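Local coordinates for protein poly(ADP-ribose) glycohydrolase (Thermomonospora curvata, PDB 3SIG) that probably hydrolyses the ribose-ribose glycosidic bonds of poly(ADP-ribose), releasing ADP-ribose, which it binds in a macrodomain-type pocket, at residues A[66-71]-A[252-257]; A[87-92]-A[214-219]. All coordinates share one frame; numbering follows the deposited sequence.

Interaction 1 (A[66-71]-A[252-257]). With AR6 ([(2R,3S,4R,5R)-5-(6-aminopurin-9-yl)-3,4-dihydroxy-oxolan-2-yl]methyl [hydroxy-[[(2R,3S,4R,5S)-3,4,5-trihydroxyoxolan-2-yl]methoxy]phosphoryl] hydrogen phosphate), chain B.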
loop_
_atom_site.group_PDB
_atom_site.type_symbol
_atom_site.label_atom_id
_atom_site.label_comp_id
_atom_site.label_asym_id
_atom_site.label_seq_id
_atom_site.Cartn_x
_atom_site.Cartn_y
_atom_site.Cartn_z
ATOM N N ARG A 66 10.296 13.891 -9.704
ATOM C CA ARG A 66 9.492 13.449 -10.844
ATOM C C ARG A 66 8.143 12.924 -10.342
ATOM O O ARG A 66 8.103 11.912 -9.621
ATOM C CB ARG A 66 10.243 12.333 -11.573
ATOM C CG ARG A 66 9.610 11.839 -12.869
ATOM C CD ARG A 66 10.294 10.563 -13.359
ATOM N NE ARG A 66 11.713 10.760 -13.659
ATOM C CZ ARG A 66 12.200 10.969 -14.878
ATOM N NH1 ARG A 66 11.388 11.013 -15.927
ATOM N NH2 ARG A 66 13.505 11.136 -15.052
ATOM N N ILE A 67 7.045 13.597 -10.698
ATOM C CA ILE A 67 5.713 13.198 -10.251
ATOM C C ILE A 67 4.916 12.766 -11.471
ATOM O O ILE A 67 4.795 13.524 -12.446
ATOM C CB ILE A 67 5.000 14.308 -9.462
ATOM C CG1 ILE A 67 5.796 14.645 -8.204
ATOM C CG2 ILE A 67 3.586 13.873 -9.086
ATOM C CD1 ILE A 67 5.173 15.719 -7.330
ATOM N N GLU A 68 4.400 11.542 -11.459
ATOM C CA GLU A 68 3.606 11.001 -12.570
ATOM C C GLU A 68 2.251 10.578 -12.005
ATOM O O GLU A 68 2.190 10.049 -10.898
ATOM C CB GLU A 68 4.256 9.735 -13.194
ATOM C CG GLU A 68 5.655 9.890 -13.838
ATOM C CD GLU A 68 6.202 8.571 -14.399
ATOM O OE1 GLU A 68 6.285 7.571 -13.655
ATOM O OE2 GLU A 68 6.565 8.532 -15.599
ATOM N N VAL A 69 1.193 10.768 -12.773
ATOM C CA VAL A 69 -0.096 10.147 -12.508
ATOM C C VAL A 69 -0.318 9.183 -13.645
ATOM O O VAL A 69 -0.242 9.584 -14.816
ATOM C CB VAL A 69 -1.244 11.160 -12.452
ATOM C CG1 VAL A 69 -2.560 10.439 -12.202
ATOM C CG2 VAL A 69 -0.983 12.170 -11.356
ATOM N N THR A 70 -0.597 7.918 -13.331
ATOM C CA THR A 70 -0.811 6.905 -14.358
ATOM C C THR A 70 -2.044 6.101 -14.022
ATOM O O THR A 70 -2.560 6.200 -12.892
ATOM C CB THR A 70 0.377 5.949 -14.510
ATOM O OG1 THR A 70 0.414 5.080 -13.366
ATOM C CG2 THR A 70 1.673 6.700 -14.626
ATOM N N GLU A 71 -2.502 5.318 -14.995
ATOM C CA GLU A 71 -3.613 4.383 -14.763
ATOM C C GLU A 71 -3.138 2.977 -14.402
ATOM O O GLU A 71 -3.924 2.015 -14.446
ATOM C CB GLU A 71 -4.568 4.331 -15.962
ATOM C CG GLU A 71 -5.406 5.630 -16.101
ATOM C CD GLU A 71 -6.623 5.503 -17.019
ATOM O OE1 GLU A 71 -7.777 5.296 -16.534
ATOM O OE2 GLU A 71 -6.402 5.646 -18.238
ATOM N N HIS A 252 11.147 10.284 -7.129
ATOM C CA HIS A 252 10.084 9.912 -8.054
ATOM C C HIS A 252 8.886 9.430 -7.248
ATOM O O HIS A 252 9.026 8.584 -6.356
ATOM C CB HIS A 252 10.607 8.797 -8.948
ATOM C CG HIS A 252 9.735 8.425 -10.110
ATOM N ND1 HIS A 252 10.119 7.451 -11.010
ATOM C CD2 HIS A 252 8.514 8.846 -10.518
ATOM C CE1 HIS A 252 9.174 7.285 -11.918
ATOM N NE2 HIS A 252 8.199 8.136 -11.658
ATOM N N VAL A 253 7.748 10.050 -7.497
ATOM C CA VAL A 253 6.476 9.631 -6.909
ATOM C C VAL A 253 5.513 9.357 -8.030
ATOM O O VAL A 253 5.286 10.232 -8.900
ATOM C CB VAL A 253 5.893 10.716 -6.029
ATOM C CG1 VAL A 253 4.515 10.324 -5.502
ATOM C CG2 VAL A 253 6.850 11.022 -4.848
ATOM N N VAL A 254 4.952 8.160 -8.044
ATOM C CA VAL A 254 3.895 7.816 -9.003
ATOM C C VAL A 254 2.581 7.670 -8.262
ATOM O O VAL A 254 2.514 6.945 -7.260
ATOM C CB VAL A 254 4.163 6.466 -9.703
ATOM C CG1 VAL A 254 3.076 6.147 -10.754
ATOM C CG2 VAL A 254 5.538 6.426 -10.340
ATOM N N PHE A 255 1.564 8.382 -8.741
ATOM C CA PHE A 255 0.193 8.139 -8.326
ATOM C C PHE A 255 -0.375 7.185 -9.337
ATOM O O PHE A 255 -0.828 7.600 -10.424
ATOM C CB PHE A 255 -0.594 9.452 -8.215
ATOM C CG PHE A 255 -0.058 10.370 -7.158
ATOM C CD1 PHE A 255 -0.345 10.176 -5.827
ATOM C CD2 PHE A 255 0.789 11.404 -7.491
ATOM C CE1 PHE A 255 0.153 11.041 -4.849
ATOM C CE2 PHE A 255 1.280 12.262 -6.510
ATOM C CZ PHE A 255 0.991 12.054 -5.199
ATOM N N ALA A 256 -0.336 5.899 -8.973
ATOM C CA ALA A 256 -0.821 4.825 -9.833
ATOM C C ALA A 256 -2.274 4.581 -9.447
ATOM O O ALA A 256 -2.544 4.086 -8.346
ATOM C CB ALA A 256 0.011 3.574 -9.632
ATOM N N VAL A 257 -3.198 5.010 -10.316
ATOM C CA VAL A 257 -4.594 4.995 -9.976
ATOM C C VAL A 257 -5.345 4.181 -11.035
ATOM O O VAL A 257 -5.617 4.678 -12.130
ATOM C CB VAL A 257 -5.176 6.387 -9.872
ATOM C CG1 VAL A 257 -6.605 6.264 -9.321
ATOM C CG2 VAL A 257 -4.310 7.281 -8.959
HETATM N N1 AR6 B . -3.905 -0.221 -8.054
HETATM C C2 AR6 B . -4.080 1.097 -8.048
HETATM N N3 AR6 B . -5.241 1.747 -7.751
HETATM C C4 AR6 B . -6.255 0.915 -7.420
HETATM C C5 AR6 B . -6.116 -0.518 -7.404
HETATM C C6 AR6 B . -4.883 -1.020 -7.731
HETATM N N6 AR6 B . -4.688 -2.401 -7.757
HETATM N N7 AR6 B . -7.393 -1.035 -6.986
HETATM C C8 AR6 B . -8.172 -0.017 -6.829
HETATM N N9 AR6 B . -7.580 1.187 -7.069
HETATM P PA AR6 B . -9.371 0.655 -2.374
HETATM P PB AR6 B . -9.538 2.014 0.272
HETATM C "C1'" AR6 B . -8.071 2.560 -6.982
HETATM O O1A AR6 B . -10.852 0.739 -2.479
HETATM O O1B AR6 B . -8.373 2.573 1.065
HETATM C C1D AR6 B . -9.765 -3.279 1.092
HETATM O O1D AR6 B . -10.724 -4.284 1.270
HETATM C "C2'" AR6 B . -9.566 2.693 -7.174
HETATM O "O2'" AR6 B . -9.857 3.893 -7.835
HETATM O O2A AR6 B . -8.729 -0.703 -2.496
HETATM O O2B AR6 B . -10.624 2.947 -0.145
HETATM C C2D AR6 B . -8.958 -3.207 2.327
HETATM O O2D AR6 B . -8.486 -4.402 2.846
HETATM C "C3'" AR6 B . -10.056 2.751 -5.774
HETATM O "O3'" AR6 B . -11.234 3.479 -5.648
HETATM O O3A AR6 B . -8.893 1.372 -1.038
HETATM C C3D AR6 B . -9.626 -2.197 3.158
HETATM O O3D AR6 B . -10.562 -2.930 3.903
HETATM C "C4'" AR6 B . -8.940 3.394 -5.003
HETATM O "O4'" AR6 B . -7.767 3.164 -5.750
HETATM C C4D AR6 B . -10.249 -1.302 2.146
HETATM O O4D AR6 B . -10.421 -2.037 0.943
HETATM C "C5'" AR6 B . -8.766 2.921 -3.566
HETATM O "O5'" AR6 B . -8.628 1.510 -3.519
HETATM C C5D AR6 B . -9.449 -0.029 1.877
HETATM O O5D AR6 B . -10.215 0.800 1.023
HETATM O O HOH W 1 -7.720 4.343 -13.918
#

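Interaction 2 (A[87-92]-A[214-219]). With AR6 ([(2R,3S,4R,5R)-5-(6-aminopurin-9-yl)-3,4-dihydroxy-oxolan-2-yl]methyl [hydroxy-[[(2R,3S,4R,5S)-3,4,5-trihydroxyoxolan-2-yl]methoxy]phosphoryl] hydrogen phosphate), chain B.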
loop_
_atom_site.group_PDB
_atom_site.type_symbol
_atom_site.label_atom_id
_atom_site.label_comp_id
_atom_site.label_asym_id
_atom_site.label_seq_id
_atom_site.Cartn_x
_atom_site.Cartn_y
_atom_site.Cartn_z
ATOM N N ASP A 87 17.422 0.912 -6.624
ATOM C CA ASP A 87 16.978 1.253 -5.275
ATOM C C ASP A 87 15.553 0.715 -5.090
ATOM O O ASP A 87 14.677 0.860 -5.947
ATOM C CB ASP A 87 17.064 2.772 -5.007
ATOM C CG ASP A 87 16.316 3.574 -6.029
ATOM O OD1 ASP A 87 16.750 3.598 -7.199
ATOM O OD2 ASP A 87 15.271 4.171 -5.718
ATOM N N GLN A 88 15.327 0.063 -3.957
ATOM C CA GLN A 88 14.028 -0.544 -3.671
ATOM C C GLN A 88 12.890 0.487 -3.561
ATOM O O GLN A 88 13.011 1.479 -2.824
ATOM C CB GLN A 88 14.139 -1.341 -2.403
ATOM C CG GLN A 88 12.959 -2.235 -2.134
ATOM C CD GLN A 88 13.173 -3.085 -0.892
ATOM O OE1 GLN A 88 12.633 -2.788 0.168
ATOM N NE2 GLN A 88 13.980 -4.117 -1.006
ATOM N N VAL A 89 11.817 0.247 -4.288
ATOM C CA VAL A 89 10.670 1.133 -4.335
ATOM C C VAL A 89 9.783 0.843 -3.126
ATOM O O VAL A 89 9.702 -0.313 -2.679
ATOM C CB VAL A 89 9.887 0.852 -5.641
ATOM C CG1 VAL A 89 8.580 1.632 -5.731
ATOM C CG2 VAL A 89 10.769 1.141 -6.849
ATOM N N ALA A 90 9.128 1.857 -2.582
ATOM C CA ALA A 90 8.108 1.665 -1.527
ATOM C C ALA A 90 6.735 1.955 -2.076
ATOM O O ALA A 90 6.527 2.915 -2.819
ATOM C CB ALA A 90 8.393 2.569 -0.329
ATOM N N CYS A 91 5.764 1.133 -1.686
ATOM C CA CYS A 91 4.380 1.226 -2.103
ATOM C C CYS A 91 3.432 1.321 -0.933
ATOM O O CYS A 91 3.574 0.569 0.032
ATOM C CB CYS A 91 4.019 -0.068 -2.856
ATOM S SG CYS A 91 4.965 -0.447 -4.323
ATOM N N LEU A 92 2.471 2.221 -1.020
ATOM C CA LEU A 92 1.408 2.316 -0.030
ATOM C C LEU A 92 0.336 1.250 -0.275
ATOM O O LEU A 92 -0.229 1.191 -1.371
ATOM C CB LEU A 92 0.817 3.742 -0.058
ATOM C CG LEU A 92 -0.392 4.004 0.849
ATOM C CD1 LEU A 92 -0.063 3.772 2.303
ATOM C CD2 LEU A 92 -0.885 5.429 0.629
ATOM N N ARG A 214 11.906 6.455 -4.102
ATOM C CA ARG A 214 10.862 6.309 -5.119
ATOM C C ARG A 214 9.636 5.619 -4.497
ATOM O O ARG A 214 9.770 4.599 -3.807
ATOM C CB ARG A 214 11.406 5.520 -6.322
ATOM C CG ARG A 214 12.603 6.222 -6.929
ATOM C CD ARG A 214 13.076 5.605 -8.239
ATOM N NE ARG A 214 13.516 4.225 -8.031
ATOM C CZ ARG A 214 13.439 3.258 -8.938
ATOM N NH1 ARG A 214 13.006 3.505 -10.156
ATOM N NH2 ARG A 214 13.823 2.037 -8.600
ATOM N N LEU A 215 8.473 6.246 -4.710
ATOM C CA LEU A 215 7.220 5.827 -4.110
ATOM C C LEU A 215 6.161 5.543 -5.126
ATOM O O LEU A 215 6.056 6.199 -6.182
ATOM C CB LEU A 215 6.649 6.905 -3.224
ATOM C CG LEU A 215 7.600 7.538 -2.212
ATOM C CD1 LEU A 215 6.860 8.611 -1.400
ATOM C CD2 LEU A 215 8.276 6.542 -1.289
ATOM N N VAL A 216 5.309 4.619 -4.754
ATOM C CA VAL A 216 4.066 4.401 -5.490
ATOM C C VAL A 216 2.915 4.667 -4.518
ATOM O O VAL A 216 2.719 3.905 -3.560
ATOM C CB VAL A 216 3.948 2.995 -6.110
ATOM C CG1 VAL A 216 2.633 2.877 -6.850
ATOM C CG2 VAL A 216 5.126 2.701 -7.074
ATOM N N LEU A 217 2.207 5.754 -4.777
ATOM C CA LEU A 217 1.048 6.203 -4.001
ATOM C C LEU A 217 -0.174 6.118 -4.913
ATOM O O LEU A 217 -0.114 5.547 -6.010
ATOM C CB LEU A 217 1.257 7.650 -3.512
ATOM C CG LEU A 217 2.528 7.874 -2.691
ATOM C CD1 LEU A 217 2.663 9.344 -2.314
ATOM C CD2 LEU A 217 2.565 7.011 -1.467
ATOM N N GLY A 218 -1.307 6.614 -4.462
ATOM C CA GLY A 218 -2.530 6.528 -5.267
ATOM C C GLY A 218 -3.696 7.056 -4.465
ATOM O O GLY A 218 -3.515 7.817 -3.497
ATOM N N ALA A 219 -4.880 6.617 -4.868
ATOM C CA ALA A 219 -6.146 7.101 -4.338
ATOM C C ALA A 219 -6.559 6.398 -3.054
ATOM O O ALA A 219 -7.634 5.839 -2.913
ATOM C CB ALA A 219 -7.224 6.974 -5.403
HETATM N N1 AR6 B . -3.905 -0.221 -8.054
HETATM C C2 AR6 B . -4.080 1.097 -8.048
HETATM N N3 AR6 B . -5.241 1.747 -7.751
HETATM C C4 AR6 B . -6.255 0.915 -7.420
HETATM C C5 AR6 B . -6.116 -0.518 -7.404
HETATM C C6 AR6 B . -4.883 -1.020 -7.731
HETATM N N6 AR6 B . -4.688 -2.401 -7.757
HETATM N N7 AR6 B . -7.393 -1.035 -6.986
HETATM C C8 AR6 B . -8.172 -0.017 -6.829
HETATM N N9 AR6 B . -7.580 1.187 -7.069
HETATM P PA AR6 B . -9.371 0.655 -2.374
HETATM P PB AR6 B . -9.538 2.014 0.272
HETATM C "C1'" AR6 B . -8.071 2.560 -6.982
HETATM O O1A AR6 B . -10.852 0.739 -2.479
HETATM O O1B AR6 B . -8.373 2.573 1.065
HETATM C C1D AR6 B . -9.765 -3.279 1.092
HETATM O O1D AR6 B . -10.724 -4.284 1.270
HETATM C "C2'" AR6 B . -9.566 2.693 -7.174
HETATM O "O2'" AR6 B . -9.857 3.893 -7.835
HETATM O O2A AR6 B . -8.729 -0.703 -2.496
HETATM O O2B AR6 B . -10.624 2.947 -0.145
HETATM C C2D AR6 B . -8.958 -3.207 2.327
HETATM O O2D AR6 B . -8.486 -4.402 2.846
HETATM C "C3'" AR6 B . -10.056 2.751 -5.774
HETATM O "O3'" AR6 B . -11.234 3.479 -5.648
HETATM O O3A AR6 B . -8.893 1.372 -1.038
HETATM C C3D AR6 B . -9.626 -2.197 3.158
HETATM O O3D AR6 B . -10.562 -2.930 3.903
HETATM C "C4'" AR6 B . -8.940 3.394 -5.003
HETATM O "O4'" AR6 B . -7.767 3.164 -5.750
HETATM C C4D AR6 B . -10.249 -1.302 2.146
HETATM O O4D AR6 B . -10.421 -2.037 0.943
HETATM C "C5'" AR6 B . -8.766 2.921 -3.566
HETATM O "O5'" AR6 B . -8.628 1.510 -3.519
HETATM C C5D AR6 B . -9.449 -0.029 1.877
HETATM O O5D AR6 B . -10.215 0.800 1.023
HETATM O O HOH W 2 13.590 4.035 -3.702
HETATM O O HOH W 3 -0.032 3.036 -3.651
#

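Interaction 1 (A[66-71]-A[252-257])
Glu68 and Arg66 close on the imidazole of His252 from two directions, one at the edge and one over a face. At the edge, NE2 of His252 gives its hydrogen to OE1 of Glu68 at 2.8 Å. The oxygen lies in the imidazole plane, yet the donor meets it from above the carboxylate plane, 61° out. Arg80 forms a salt bridge with the same oxygen, so two donors hold it and would probably stabilise its negative charge. Over the face, in the conformer given, CD of Arg66 sits 3.6 Å from the centroid of the His252 ring in a CH-pi contact, almost on the ring normal; the arginine chain reaches it with CG anti to the backbone N (chi1 -174°) and turns aside at chi3, about the CG-CD bond.

Beneath these groups, strands 66-70 and 252-256 run parallel at the edge of the mixed sheet of a macrodomain-like fold. Between these segments the ladder includes Val253 N to Arg66 O (2.8 Å) and Val257 N to Thr70 O (2.9 Å).

On the other face, Ile67 and Phe255 run alongside each other in the same direction. CG2 of Ile67 meets the ring edge at CE2 of Phe255 (3.8 Å), while Phe274 stacks on the ring. Past the strands a water donates to both OE1 of Glu71 and O of Val257. O of Ala256, at the end of its strand, comes within 3.4 Å of C2 of the ADP-ribose adenine.

Interaction 2 (A[87-92]-A[214-219])
The long side chain of Arg214 reaches across to the extended segment leading into strand 90-94 and seizes Asp87 side-on with two nitrogens. NE forms a salt bridge with OD2 of Asp87 at 2.9 Å, meeting it on the syn side but tilted 28° out of the carboxylate plane, and NH2 bonds to the backbone O of Asp87 at 3.0 Å. The carbonyl oxygen lies at the edge of the guanidinium, in its plane, whereas the carboxylate is turned 53° against it. A bend at chi3 (-62°) brings the group back over Val89, whose CG2 rests against NH2 of Arg214 at 3.6 Å. Leu81 O takes a further bond from NH1, fixing the other end of the guanidinium.

From here two parallel central strands of the macrodomain-like sheet run side by side, joined by Ala90 N to Arg214 O, Val216 N to Ala90 O and Leu92 N to Val216 O.

On the face carrying Cys91 and Val216, the branched Val216 fits between Val89 and Cys91: its CG2 lies 3.9 Å from CG1 of Val89, and its CB lies 4.0 Å from SG of Cys91. Helix 74-84 packs over this row through Ala77, Ala78 and Leu81. On the other face, in the conformer given, CD2 of Leu215 lies against the methyl of Ala90, 4.1 Å from its CB. Farther along, CD2 of Leu217 reaches CB of Leu92. Beyond the strand the chain passes Gly218 to the ligand, where O of Ala219 approaches C5' of ADP-ribose at 3.2 Å.

In the fold
Both contacts are parallel strand pairs of one mixed sheet, and they illustrate how chemistry can vary with place in a sheet. Interaction 2 is in the buried centre, while interaction 1 adds the outermost strand, 66-70, and is partly buried. Strands 214-217 and 252-256 are neighbours: Leu217 N probably bonds to Val254 O and Leu215 N to His252 O, with Leu217 also packing on Val253 and Phe255. Polar side-chain pairing differs, a histidine-carboxylate bond at the sheet edge against an arginine-aspartate bridge at the entry to the core. Helix 74-84 touches both. Interaction 2 lies inside the chain loop closed by interaction 1, and both reach ADP-ribose at or just beyond the C-terminal ends of strands 252-256 and 214-217.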